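Local coordinates for tartronate semialdehyde reductase (Salmonella typhimurium, PDB 1VPD), which probably catalyses the NAD(P)H-dependent reduction of tartronate semialdehyde to D-glycerate, the last step in making D-glycerate from galactarate, at residues A146-Y151 with V162-D167; T174-Q179 with A246-T251; L205-I210 with V219-A224; R273-G278 with Y289-K294. All blocks are in the same frame, centred on the assembly; numbering follows the deposited sequence. Where two conformers were deposited one is given.

Contact 1: A146-Y151 with V162-D167; sequences AIFDKY and VVHTGD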
loop_
_atom_site.group_PDB
_atom_site.type_symbol
_atom_site.label_atom_id
_atom_site.label_comp_id
_atom_site.label_asym_id
_atom_site.label_seq_id
_atom_site.Cartn_x
_atom_site.Cartn_y
_atom_site.Cartn_z
ATOM N N ALA A 146 7.655 -11.370 19.249
ATOM C CA ALA A 146 6.593 -11.626 20.221
ATOM C C ALA A 146 5.356 -10.832 19.882
ATOM O O ALA A 146 4.252 -11.336 20.023
ATOM C CB ALA A 146 7.041 -11.300 21.610
ATOM N N ILE A 147 5.553 -9.597 19.416
ATOM C CA ILE A 147 4.447 -8.720 19.061
ATOM C C ILE A 147 3.825 -9.186 17.745
ATOM O O ILE A 147 2.602 -9.241 17.609
ATOM C CB ILE A 147 4.919 -7.243 18.996
ATOM C CG1 ILE A 147 5.603 -6.804 20.303
ATOM C CG2 ILE A 147 3.778 -6.314 18.638
ATOM C CD1 ILE A 147 4.707 -6.739 21.497
ATOM N N PHE A 148 4.670 -9.543 16.777
ATOM C CA PHE A 148 4.196 -10.192 15.557
ATOM C C PHE A 148 3.294 -11.397 15.872
ATOM O O PHE A 148 2.192 -11.526 15.341
ATOM C CB PHE A 148 5.396 -10.623 14.689
ATOM C CG PHE A 148 5.012 -11.384 13.458
ATOM C CD1 PHE A 148 4.767 -10.712 12.249
ATOM C CD2 PHE A 148 4.873 -12.767 13.491
ATOM C CE1 PHE A 148 4.377 -11.414 11.129
ATOM C CE2 PHE A 148 4.488 -13.466 12.378
ATOM C CZ PHE A 148 4.242 -12.785 11.178
ATOM N N ASP A 149 3.778 -12.289 16.736
ATOM C CA ASP A 149 3.047 -13.511 17.056
ATOM C C ASP A 149 1.718 -13.192 17.728
ATOM O O ASP A 149 0.705 -13.804 17.425
ATOM C CB ASP A 149 3.882 -14.419 17.976
ATOM C CG ASP A 149 4.992 -15.130 17.250
ATOM O OD1 ASP A 149 4.984 -15.193 15.993
ATOM O OD2 ASP A 149 5.927 -15.675 17.872
ATOM N N LYS A 150 1.718 -12.195 18.601
ATOM C CA LYS A 150 0.514 -11.827 19.330
ATOM C C LYS A 150 -0.588 -11.310 18.418
ATOM O O LYS A 150 -1.753 -11.589 18.650
ATOM C CB LYS A 150 0.836 -10.798 20.404
ATOM C CG LYS A 150 -0.370 -10.423 21.247
ATOM C CD LYS A 150 0.037 -9.620 22.452
ATOM C CE LYS A 150 -1.154 -9.441 23.385
ATOM N NZ LYS A 150 -0.778 -8.600 24.544
ATOM N N TYR A 151 -0.216 -10.589 17.355
ATOM C CA TYR A 151 -1.189 -9.980 16.461
ATOM C C TYR A 151 -1.248 -10.620 15.081
ATOM O O TYR A 151 -1.905 -10.094 14.187
ATOM C CB TYR A 151 -0.952 -8.466 16.387
ATOM C CG TYR A 151 -1.262 -7.821 17.715
ATOM C CD1 TYR A 151 -2.572 -7.702 18.137
ATOM C CD2 TYR A 151 -0.252 -7.398 18.564
ATOM C CE1 TYR A 151 -2.887 -7.146 19.372
ATOM C CE2 TYR A 151 -0.558 -6.833 19.812
ATOM C CZ TYR A 151 -1.881 -6.711 20.191
ATOM O OH TYR A 151 -2.223 -6.180 21.406
ATOM N N VAL A 162 0.819 -13.524 5.985
ATOM C CA VAL A 162 1.450 -12.578 6.901
ATOM C C VAL A 162 2.811 -13.124 7.300
ATOM O O VAL A 162 2.906 -14.188 7.924
ATOM C CB VAL A 162 0.587 -12.309 8.150
ATOM C CG1 VAL A 162 1.259 -11.306 9.065
ATOM C CG2 VAL A 162 -0.798 -11.819 7.756
ATOM N N VAL A 163 3.871 -12.425 6.909
ATOM C CA VAL A 163 5.237 -12.921 7.079
ATOM C C VAL A 163 6.116 -11.909 7.819
ATOM O O VAL A 163 6.158 -10.724 7.477
ATOM C CB VAL A 163 5.871 -13.253 5.697
ATOM C CG1 VAL A 163 7.368 -13.530 5.821
ATOM C CG2 VAL A 163 5.130 -14.402 5.030
ATOM N N HIS A 164 6.850 -12.381 8.816
ATOM C CA HIS A 164 7.785 -11.581 9.577
ATOM C C HIS A 164 9.127 -11.539 8.841
ATOM O O HIS A 164 9.729 -12.581 8.572
ATOM C CB HIS A 164 7.946 -12.222 10.959
ATOM C CG HIS A 164 8.798 -11.455 11.912
ATOM N ND1 HIS A 164 8.656 -10.106 12.145
ATOM C CD2 HIS A 164 9.787 -11.865 12.732
ATOM C CE1 HIS A 164 9.521 -9.714 13.059
ATOM N NE2 HIS A 164 10.223 -10.762 13.434
ATOM N N THR A 165 9.608 -10.334 8.531
ATOM C CA THR A 165 10.788 -10.186 7.684
ATOM C C THR A 165 12.018 -9.649 8.392
ATOM O O THR A 165 13.106 -9.631 7.807
ATOM C CB THR A 165 10.475 -9.275 6.464
ATOM O OG1 THR A 165 10.098 -7.973 6.925
ATOM C CG2 THR A 165 9.328 -9.816 5.651
ATOM N N GLY A 166 11.868 -9.180 9.630
ATOM C CA GLY A 166 12.990 -8.670 10.383
ATOM C C GLY A 166 12.589 -7.694 11.474
ATOM O O GLY A 166 11.417 -7.668 11.882
ATOM N N ASP A 167 13.568 -6.915 11.935
ATOM C CA ASP A 167 13.366 -5.895 12.959
ATOM C C ASP A 167 12.577 -4.726 12.359
ATOM O O ASP A 167 12.354 -4.674 11.143
ATOM C CB ASP A 167 14.703 -5.343 13.465
ATOM C CG ASP A 167 15.550 -6.384 14.209
ATOM O OD1 ASP A 167 15.021 -7.415 14.655
ATOM O OD2 ASP A 167 16.770 -6.214 14.387
#
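Aromatic contact comes first here: CB of His164 sits squarely over one face of the Phe148 ring, 3.6 Å from its centroid and only 8° off the ring normal, a CH-pi contact. The imidazole itself continues past the phenyl ring at an oblique tilt, the two planes 36° apart, so that its CG and ND1 lie near CG and CD1 of Phe148. The phenylalanine reaches this place because its CG stands anti to the backbone N (chi1 176°), which sends the ring from the helix straight across to the strand.

These elements belong to the Rossmann-type domain. Helix 145-156 is the connection between strands 137-142 and 161-166, which run parallel, making a beta-alpha-beta unit at one edge of the sheet, with 161-166 as the outermost strand. Helix segment and strand run almost antiparallel, with their axes 9.8 Å apart.

Plain van der Waals packing supplies the rest. The far end of the Phe148 ring rests on the strand backbone, its CE1 3.5 Å from the backbone N of His164. Two residues earlier on the strand, CG1 of Val162 approaches CE1 of Phe148 obliquely, at 3.7 Å. Val163, between these two, points its side chain away from the helix, as expected in an extended chain. Phe148 also touches Val141 of strand 137-142 and Met155 further along its own helix, while the partly exposed His164 lies against Lys145.

Contact 2: T174-Q179 with A246-T251; sequences TKLANQ and ANALDT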
loop_
_atom_site.group_PDB
_atom_site.type_symbol
_atom_site.label_atom_id
_atom_site.label_comp_id
_atom_site.label_asym_id
_atom_site.label_seq_id
_atom_site.Cartn_x
_atom_site.Cartn_y
_atom_site.Cartn_z
ATOM N N THR A 174 10.970 -4.499 2.737
ATOM C CA THR A 174 10.370 -5.538 1.918
ATOM C C THR A 174 9.360 -4.918 0.958
ATOM O O THR A 174 9.303 -5.292 -0.221
ATOM C CB THR A 174 9.734 -6.617 2.815
ATOM O OG1 THR A 174 10.740 -7.198 3.661
ATOM C CG2 THR A 174 9.185 -7.778 1.992
ATOM N N LYS A 175 8.589 -3.958 1.455
ATOM C CA LYS A 175 7.649 -3.218 0.606
ATOM C C LYS A 175 8.358 -2.393 -0.489
ATOM O O LYS A 175 7.821 -2.264 -1.584
ATOM C CB LYS A 175 6.716 -2.337 1.444
ATOM C CG LYS A 175 5.674 -1.548 0.641
ATOM C CD LYS A 175 4.692 -2.412 -0.162
ATOM C CE LYS A 175 3.512 -1.585 -0.671
ATOM N NZ LYS A 175 2.659 -2.341 -1.648
ATOM N N LEU A 176 9.540 -1.850 -0.226
ATOM C CA LEU A 176 10.310 -1.174 -1.292
ATOM C C LEU A 176 10.657 -2.154 -2.406
ATOM O O LEU A 176 10.440 -1.874 -3.584
ATOM C CB LEU A 176 11.563 -0.474 -0.767
ATOM C CG LEU A 176 11.340 0.622 0.282
ATOM C CD1 LEU A 176 12.666 1.179 0.748
ATOM C CD2 LEU A 176 10.431 1.723 -0.254
ATOM N N ALA A 177 11.173 -3.324 -2.042
ATOM C CA ALA A 177 11.420 -4.381 -3.034
ATOM C C ALA A 177 10.136 -4.737 -3.786
ATOM O O ALA A 177 10.119 -4.883 -5.007
ATOM C CB ALA A 177 11.984 -5.604 -2.345
ATOM N N ASN A 178 9.034 -4.856 -3.051
ATOM C CA ASN A 178 7.730 -5.125 -3.643
ATOM C C ASN A 178 7.346 -4.089 -4.687
ATOM O O ASN A 178 6.903 -4.431 -5.780
ATOM C CB ASN A 178 6.667 -5.154 -2.531
ATOM C CG ASN A 178 5.330 -5.662 -3.002
ATOM O OD1 ASN A 178 4.508 -4.913 -3.605
ATOM N ND2 ASN A 178 5.064 -6.912 -2.709
ATOM N N GLN A 179 7.546 -2.821 -4.351
ATOM C CA GLN A 179 7.102 -1.725 -5.199
ATOM C C GLN A 179 7.998 -1.537 -6.404
ATOM O O GLN A 179 7.542 -1.068 -7.430
ATOM C CB GLN A 179 7.017 -0.432 -4.389
ATOM C CG GLN A 179 5.863 -0.432 -3.351
ATOM C CD GLN A 179 4.523 -0.796 -3.945
ATOM O OE1 GLN A 179 4.219 -1.973 -4.144
ATOM N NE2 GLN A 179 3.726 0.220 -4.262
ATOM N N ALA A 246 10.663 6.835 -4.866
ATOM C CA ALA A 246 11.582 7.772 -4.228
ATOM C C ALA A 246 12.213 7.145 -2.994
ATOM O O ALA A 246 13.421 7.241 -2.796
ATOM C CB ALA A 246 10.880 9.062 -3.867
ATOM N N ASN A 247 11.400 6.486 -2.172
ATOM C CA ASN A 247 11.920 5.794 -1.003
ATOM C C ASN A 247 12.868 4.649 -1.380
ATOM O O ASN A 247 13.918 4.479 -0.747
ATOM C CB ASN A 247 10.774 5.293 -0.122
ATOM C CG ASN A 247 10.033 6.432 0.573
ATOM O OD1 ASN A 247 10.566 7.563 0.721
ATOM N ND2 ASN A 247 8.818 6.145 1.046
ATOM N N ALA A 248 12.521 3.900 -2.432
ATOM C CA ALA A 248 13.372 2.795 -2.879
ATOM C C ALA A 248 14.727 3.304 -3.350
ATOM O O ALA A 248 15.776 2.752 -3.002
ATOM C CB ALA A 248 12.690 1.990 -3.955
ATOM N N LEU A 249 14.708 4.379 -4.123
ATOM C CA LEU A 249 15.940 4.974 -4.632
ATOM C C LEU A 249 16.776 5.555 -3.504
ATOM O O LEU A 249 17.995 5.380 -3.486
ATOM C CB LEU A 249 15.609 6.038 -5.682
ATOM C CG LEU A 249 15.159 5.434 -7.015
ATOM C CD1 LEU A 249 14.345 6.449 -7.802
ATOM C CD2 LEU A 249 16.307 4.960 -7.855
ATOM N N ASP A 250 16.131 6.212 -2.542
ATOM C CA ASP A 250 16.834 6.751 -1.380
ATOM C C ASP A 250 17.519 5.621 -0.604
ATOM O O ASP A 250 18.685 5.736 -0.226
ATOM C CB ASP A 250 15.887 7.476 -0.434
ATOM C CG ASP A 250 15.463 8.856 -0.930
ATOM O OD1 ASP A 250 16.042 9.402 -1.910
ATOM O OD2 ASP A 250 14.543 9.469 -0.340
ATOM N N THR A 251 16.796 4.526 -0.393
ATOM C CA THR A 251 17.383 3.394 0.331
ATOM C C THR A 251 18.551 2.801 -0.446
ATOM O O THR A 251 19.609 2.531 0.122
ATOM C CB THR A 251 16.317 2.374 0.631
ATOM O OG1 THR A 251 15.404 2.925 1.586
ATOM C CG2 THR A 251 16.924 1.162 1.308
#
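Leu176 packs onto three residues of helix 238-255, and its atoms can be taken in order. CB lies 4.2 Å from CB of Ala248, at the point where the two backbones come nearest, with CA atoms of Leu176 and Ala248 5.3 Å apart; the small alanine permits this approach. From there CG turns anti to the carbonyl carbon (chi1 -60°) and the fork opens over the helix surface. CD2 goes to CB of Asn247, at 3.6 Å, the two side chains nearly perpendicular, and also touches the backbone N of Ala248. CD1 takes the other direction, one turn along, and meets OG1 of Thr251 at 3.4 Å, with the carbonyl O of Asn247 close by. The two methyls thus reach successive turns of the partner helix, and the contact is entirely van der Waals.

One residue back, the predicted active-site Lys175 faces another way: its NZ makes a weak hydrogen bond to OE1 of Gln179, 3.0 Å, and both side chains bind a tartrate ion, probably from the crystallisation liquor. Gln179 also bonds through NE2 to Asp244 on the other helix.

The helix segments cross steeply, at -116°, with axes 9.3 Å apart. Lys175 touches Met140 of strand 137-142 and Pro124 of strand 119-126, so the long helix 170-198 runs here between the nucleotide-domain sheet and helix 238-255, which is backed in turn by helix 260-274.

Contact 3: L205-I210 with V219-A224; sequences LVYQAI and VLDAKA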
loop_
_atom_site.group_PDB
_atom_site.type_symbol
_atom_site.label_atom_id
_atom_site.label_comp_id
_atom_site.label_asym_id
_atom_site.label_seq_id
_atom_site.Cartn_x
_atom_site.Cartn_y
_atom_site.Cartn_z
ATOM N N LEU A 205 -5.319 -10.619 -27.860
ATOM C CA LEU A 205 -4.844 -11.942 -28.246
ATOM C C LEU A 205 -3.446 -12.218 -27.645
ATOM O O LEU A 205 -3.180 -13.322 -27.183
ATOM C CB LEU A 205 -4.824 -12.091 -29.756
ATOM C CG LEU A 205 -6.177 -11.939 -30.458
ATOM C CD1 LEU A 205 -5.993 -12.114 -31.963
ATOM C CD2 LEU A 205 -7.177 -12.942 -29.911
ATOM N N VAL A 206 -2.593 -11.196 -27.585
ATOM C CA VAL A 206 -1.275 -11.335 -26.943
ATOM C C VAL A 206 -1.467 -11.706 -25.466
ATOM O O VAL A 206 -0.897 -12.677 -24.977
ATOM C CB VAL A 206 -0.429 -10.052 -27.062
ATOM C CG1 VAL A 206 0.841 -10.147 -26.158
ATOM C CG2 VAL A 206 -0.056 -9.778 -28.527
ATOM N N TYR A 207 -2.307 -10.938 -24.770
ATOM C CA TYR A 207 -2.615 -11.197 -23.369
ATOM C C TYR A 207 -3.125 -12.616 -23.177
ATOM O O TYR A 207 -2.604 -13.363 -22.351
ATOM C CB TYR A 207 -3.622 -10.178 -22.823
ATOM C CG TYR A 207 -4.190 -10.551 -21.484
ATOM C CD1 TYR A 207 -3.369 -10.745 -20.377
ATOM C CD2 TYR A 207 -5.564 -10.733 -21.320
ATOM C CE1 TYR A 207 -3.892 -11.097 -19.149
ATOM C CE2 TYR A 207 -6.092 -11.088 -20.091
ATOM C CZ TYR A 207 -5.266 -11.272 -19.012
ATOM O OH TYR A 207 -5.809 -11.632 -17.789
ATOM N N GLN A 208 -4.118 -13.018 -23.966
ATOM C CA GLN A 208 -4.645 -14.380 -23.843
ATOM C C GLN A 208 -3.579 -15.445 -24.089
ATOM O O GLN A 208 -3.550 -16.478 -23.406
ATOM C CB GLN A 208 -5.787 -14.596 -24.859
ATOM C CG GLN A 208 -7.033 -13.741 -24.621
ATOM C CD GLN A 208 -8.019 -13.830 -25.767
ATOM O OE1 GLN A 208 -8.247 -14.910 -26.316
ATOM N NE2 GLN A 208 -8.602 -12.701 -26.136
ATOM N N ALA A 209 -2.726 -15.184 -25.074
ATOM C CA ALA A 209 -1.707 -16.134 -25.486
ATOM C C ALA A 209 -0.581 -16.307 -24.478
ATOM O O ALA A 209 -0.061 -17.407 -24.346
ATOM C CB ALA A 209 -1.140 -15.739 -26.838
ATOM N N ILE A 210 -0.211 -15.244 -23.760
ATOM C CA ILE A 210 0.975 -15.301 -22.891
ATOM C C ILE A 210 0.671 -15.438 -21.405
ATOM O O ILE A 210 1.569 -15.733 -20.617
ATOM C CB ILE A 210 1.905 -14.088 -23.126
ATOM C CG1 ILE A 210 1.318 -12.796 -22.526
ATOM C CG2 ILE A 210 2.211 -13.942 -24.608
ATOM C CD1 ILE A 210 2.244 -11.573 -22.672
ATOM N N VAL A 219 0.268 -8.822 -11.797
ATOM C CA VAL A 219 0.139 -7.533 -12.488
ATOM C C VAL A 219 -0.497 -7.692 -13.862
ATOM O O VAL A 219 -1.386 -6.917 -14.229
ATOM C CB VAL A 219 1.498 -6.817 -12.621
ATOM C CG1 VAL A 219 1.530 -5.875 -13.844
ATOM C CG2 VAL A 219 1.795 -6.033 -11.348
ATOM N N LEU A 220 -0.069 -8.695 -14.618
ATOM C CA LEU A 220 -0.581 -8.859 -15.974
ATOM C C LEU A 220 -2.103 -9.058 -15.938
ATOM O O LEU A 220 -2.847 -8.397 -16.671
ATOM C CB LEU A 220 0.111 -10.012 -16.700
ATOM C CG LEU A 220 -0.268 -10.182 -18.175
ATOM C CD1 LEU A 220 0.263 -9.049 -19.008
ATOM C CD2 LEU A 220 0.265 -11.514 -18.693
ATOM N N ASP A 221 -2.558 -9.958 -15.081
ATOM C CA ASP A 221 -3.998 -10.258 -15.010
ATOM C C ASP A 221 -4.816 -9.135 -14.388
ATOM O O ASP A 221 -5.984 -8.956 -14.747
ATOM C CB ASP A 221 -4.223 -11.538 -14.232
ATOM C CG ASP A 221 -3.796 -12.767 -14.995
ATOM O OD1 ASP A 221 -3.906 -12.785 -16.231
ATOM O OD2 ASP A 221 -3.350 -13.762 -14.425
ATOM N N ALA A 222 -4.225 -8.381 -13.460
ATOM C CA ALA A 222 -4.923 -7.251 -12.844
ATOM C C ALA A 222 -5.012 -6.034 -13.760
ATOM O O ALA A 222 -6.050 -5.370 -13.799
ATOM C CB ALA A 222 -4.247 -6.837 -11.543
ATOM N N LYS A 223 -3.935 -5.753 -14.494
ATOM C CA LYS A 223 -3.769 -4.476 -15.181
ATOM C C LYS A 223 -3.971 -4.513 -16.688
ATOM O O LYS A 223 -4.399 -3.501 -17.249
ATOM C CB LYS A 223 -2.411 -3.859 -14.828
ATOM C CG LYS A 223 -2.171 -3.665 -13.337
ATOM C CD LYS A 223 -3.305 -2.914 -12.635
ATOM C CE LYS A 223 -2.923 -2.471 -11.242
ATOM N NZ LYS A 223 -4.024 -1.660 -10.620
ATOM N N ALA A 224 -3.724 -5.638 -17.356
ATOM C CA ALA A 224 -3.921 -5.660 -18.815
ATOM C C ALA A 224 -5.375 -5.359 -19.186
ATOM O O ALA A 224 -5.623 -4.554 -20.089
ATOM C CB ALA A 224 -3.428 -6.961 -19.476
HETATM O O HOH W 1 -7.530 -10.909 -15.860
#
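The phenol oxygen of Tyr207 is held twice. It donates to OD1 of Asp221 at 2.7 Å, and accepts a hydrogen bond from a water, also 2.7 Å from Tyr207 OH, that donates as well to the backbone O of Asp221. One residue on helix 218-228 therefore grips the hydroxyl directly and through water. The direct bond reaches OD1 on its anti side, 26° out of the carboxylate plane, and near the plane of the ring; ring and carboxylate stand 76° apart. A long, weak ion pair with Arg211 also reaches Asp221 OD1.

Behind the hydroxyl the ring packs on aliphatic groups. CB of Ala224 covers one face, offset toward the rim, 3.9 Å from CD1 of Tyr207. CG of Leu220 comes to 3.8 Å from the same CD1, the two side chains lying alongside each other and pointing opposite ways. CD2 of Leu220 then meets CG1 of Ile210, which stands between its own backbone N and carbonyl carbon.

Leu220 lies on Met189 and Val206 on Leu193, both of helix 170-198. The arrangement is an antiparallel helical hairpin, with a crossing angle of -157° and axes 11.3 Å apart, packed against the long helix of the all-helical C-terminal domain.

Contact 4: R273-G278 with Y289-K294; sequences RADGHG and YEKLAK
Two acceptors close on the ammonium group of Lys291, and the tight part of this contact is little more than that. NZ of Lys291 donates to OD2 of Asp275 at 2.7 Å, a salt bridge, and to NE2 of His277 at 2.8 Å. The approaches differ: the lysine nitrogen sits in the imidazole plane, 4° out of it, at the ring's edge, but meets the aspartate oxygen from above the carboxylate plane, 39° out. Beyond CG the lysine chain is fully extended, so its amine spans the gap from helix 285-293 while Asp275 and His277 reach back from the opposite direction. The other ring nitrogen, ND1, bonds to Asp280, which helps fix the ring's rotation; with NE2 accepting, the histidine is probably neutral.

Both acceptors stand where helix 260-274 ends in a Schellman motif. Gly276, with positive phi, is its C-prime residue; the backbone N of His277 bonds to the O of Leu272, and N of Gly276 to the O of Arg273. The turn lets Asp275 and His277, flanking the glycine in sequence, both point toward Lys291.

The rest is loose. The closest CA atoms, of Asp275 and Lys291, are 10.6 Å apart, Asp275 and Lys291 are both exposed, and a water joins the group, donating to the backbone O of Asp275 and accepting a weak bond from Lys291 NZ. Elsewhere, Tyr289 fastens helix 285-293 to helix 170-198 by a hydrogen bond to Glu191.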
loop_
_atom_site.group_PDB
_atom_site.type_symbol
_atom_site.label_atom_id
_atom_site.label_comp_id
_atom_site.label_asym_id
_atom_site.label_seq_id
_atom_site.Cartn_x
_atom_site.Cartn_y
_atom_site.Cartn_z
ATOM N N ARG A 273 3.114 12.343 -14.323
ATOM C CA ARG A 273 2.631 13.371 -13.388
ATOM C C ARG A 273 2.546 14.742 -14.072
ATOM O O ARG A 273 1.534 15.458 -13.945
ATOM C CB ARG A 273 3.567 13.464 -12.179
ATOM C CG ARG A 273 3.320 14.695 -11.278
ATOM C CD ARG A 273 4.291 14.791 -10.112
ATOM N NE ARG A 273 3.931 13.846 -9.078
ATOM C CZ ARG A 273 4.665 13.591 -8.004
ATOM N NH1 ARG A 273 5.816 14.209 -7.822
ATOM N NH2 ARG A 273 4.240 12.701 -7.108
ATOM N N ALA A 274 3.581 15.078 -14.831
ATOM C CA ALA A 274 3.629 16.358 -15.540
ATOM C C ALA A 274 2.536 16.458 -16.611
ATOM O O ALA A 274 2.124 17.566 -16.953
ATOM C CB ALA A 274 4.975 16.575 -16.134
ATOM N N ASP A 275 2.083 15.317 -17.128
ATOM C CA ASP A 275 1.049 15.254 -18.160
ATOM C C ASP A 275 -0.335 14.920 -17.596
ATOM O O ASP A 275 -1.221 14.479 -18.327
ATOM C CB ASP A 275 1.472 14.250 -19.222
ATOM C CG ASP A 275 0.744 14.423 -20.549
ATOM O OD1 ASP A 275 0.306 15.536 -20.887
ATOM O OD2 ASP A 275 0.574 13.448 -21.297
ATOM N N GLY A 276 -0.521 15.140 -16.303
ATOM C CA GLY A 276 -1.830 15.034 -15.671
ATOM C C GLY A 276 -2.318 13.672 -15.225
ATOM O O GLY A 276 -3.522 13.539 -14.925
ATOM N N HIS A 277 -1.417 12.688 -15.119
ATOM C CA HIS A 277 -1.770 11.309 -14.781
ATOM C C HIS A 277 -1.483 10.904 -13.318
ATOM O O HIS A 277 -1.643 9.738 -12.958
ATOM C CB HIS A 277 -1.042 10.307 -15.682
ATOM C CG HIS A 277 -1.507 10.282 -17.100
ATOM N ND1 HIS A 277 -2.604 9.552 -17.512
ATOM C CD2 HIS A 277 -0.989 10.852 -18.216
ATOM C CE1 HIS A 277 -2.746 9.685 -18.822
ATOM N NE2 HIS A 277 -1.780 10.467 -19.273
ATOM N N GLY A 278 -1.089 11.850 -12.477
ATOM C CA GLY A 278 -0.722 11.554 -11.098
ATOM C C GLY A 278 -1.816 10.920 -10.267
ATOM O O GLY A 278 -1.551 10.139 -9.352
ATOM N N TYR A 289 3.943 4.809 -22.642
ATOM C CA TYR A 289 4.358 4.078 -23.825
ATOM C C TYR A 289 3.461 4.373 -25.033
ATOM O O TYR A 289 3.951 4.501 -26.155
ATOM C CB TYR A 289 4.337 2.597 -23.542
ATOM C CG TYR A 289 5.518 2.123 -22.722
ATOM C CD1 TYR A 289 6.690 1.722 -23.340
ATOM C CD2 TYR A 289 5.466 2.100 -21.337
ATOM C CE1 TYR A 289 7.781 1.302 -22.603
ATOM C CE2 TYR A 289 6.554 1.665 -20.580
ATOM C CZ TYR A 289 7.701 1.257 -21.224
ATOM O OH TYR A 289 8.771 0.804 -20.488
ATOM N N GLU A 290 2.147 4.464 -24.809
ATOM C CA GLU A 290 1.219 4.772 -25.900
ATOM C C GLU A 290 1.549 6.105 -26.551
ATOM O O GLU A 290 1.486 6.262 -27.770
ATOM C CB GLU A 290 -0.217 4.806 -25.371
ATOM C CG GLU A 290 -0.743 3.446 -24.974
ATOM C CD GLU A 290 -2.135 3.484 -24.366
ATOM O OE1 GLU A 290 -2.523 4.515 -23.752
ATOM O OE2 GLU A 290 -2.819 2.451 -24.487
ATOM N N LYS A 291 1.899 7.085 -25.725
ATOM C CA LYS A 291 2.171 8.418 -26.216
ATOM C C LYS A 291 3.486 8.467 -26.984
ATOM O O LYS A 291 3.591 9.130 -28.018
ATOM C CB LYS A 291 2.121 9.412 -25.063
ATOM C CG LYS A 291 0.661 9.670 -24.654
ATOM C CD LYS A 291 0.496 10.528 -23.391
ATOM C CE LYS A 291 -0.997 10.704 -23.078
ATOM N NZ LYS A 291 -1.262 11.530 -21.866
ATOM N N LEU A 292 4.497 7.734 -26.521
ATOM C CA LEU A 292 5.774 7.742 -27.232
ATOM C C LEU A 292 5.766 6.868 -28.511
ATOM O O LEU A 292 6.396 7.218 -29.507
ATOM C CB LEU A 292 6.915 7.302 -26.294
ATOM C CG LEU A 292 7.614 8.385 -25.461
ATOM C CD1 LEU A 292 6.698 8.988 -24.433
ATOM C CD2 LEU A 292 8.844 7.771 -24.774
ATOM N N ALA A 293 5.044 5.763 -28.482
ATOM C CA ALA A 293 4.948 4.842 -29.628
ATOM C C ALA A 293 3.840 5.231 -30.613
ATOM O O ALA A 293 3.763 4.670 -31.706
ATOM C CB ALA A 293 4.717 3.439 -29.151
ATOM N N LYS A 294 2.997 6.177 -30.224
ATOM C CA LYS A 294 1.864 6.616 -31.064
ATOM C C LYS A 294 0.892 5.493 -31.418
ATOM O O LYS A 294 0.462 5.347 -32.577
ATOM C CB LYS A 294 2.364 7.334 -32.318
ATOM C CG LYS A 294 3.190 8.546 -32.032
ATOM C CD LYS A 294 2.424 9.646 -31.325
ATOM C CE LYS A 294 3.181 10.962 -31.408
ATOM N NZ LYS A 294 2.429 12.137 -30.902
HETATM O O HOH W 2 -2.873 13.482 -20.604
#

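How the contacts relate
Chemistry follows burial only in part across these four contacts. Contact 3 is buried, its apolar packing completed by one phenol-carboxylate bond and a water; contacts 1 and 2 are partly buried and rely on carbon packing; contact 4, at the surface, is almost wholly charged and polar. Contact 1 alone lies wholly in the Rossmann-type domain. It touches contact 2 where Thr165 meets Thr174, just as strand 161-166 passes into helix 170-198. That long helix supplies one side of contact 2 and is also packed against by helices of contacts 3 and 4. Contacts 1 and 4 lie on opposite sides of the chain's centre, their centres 40 Å apart.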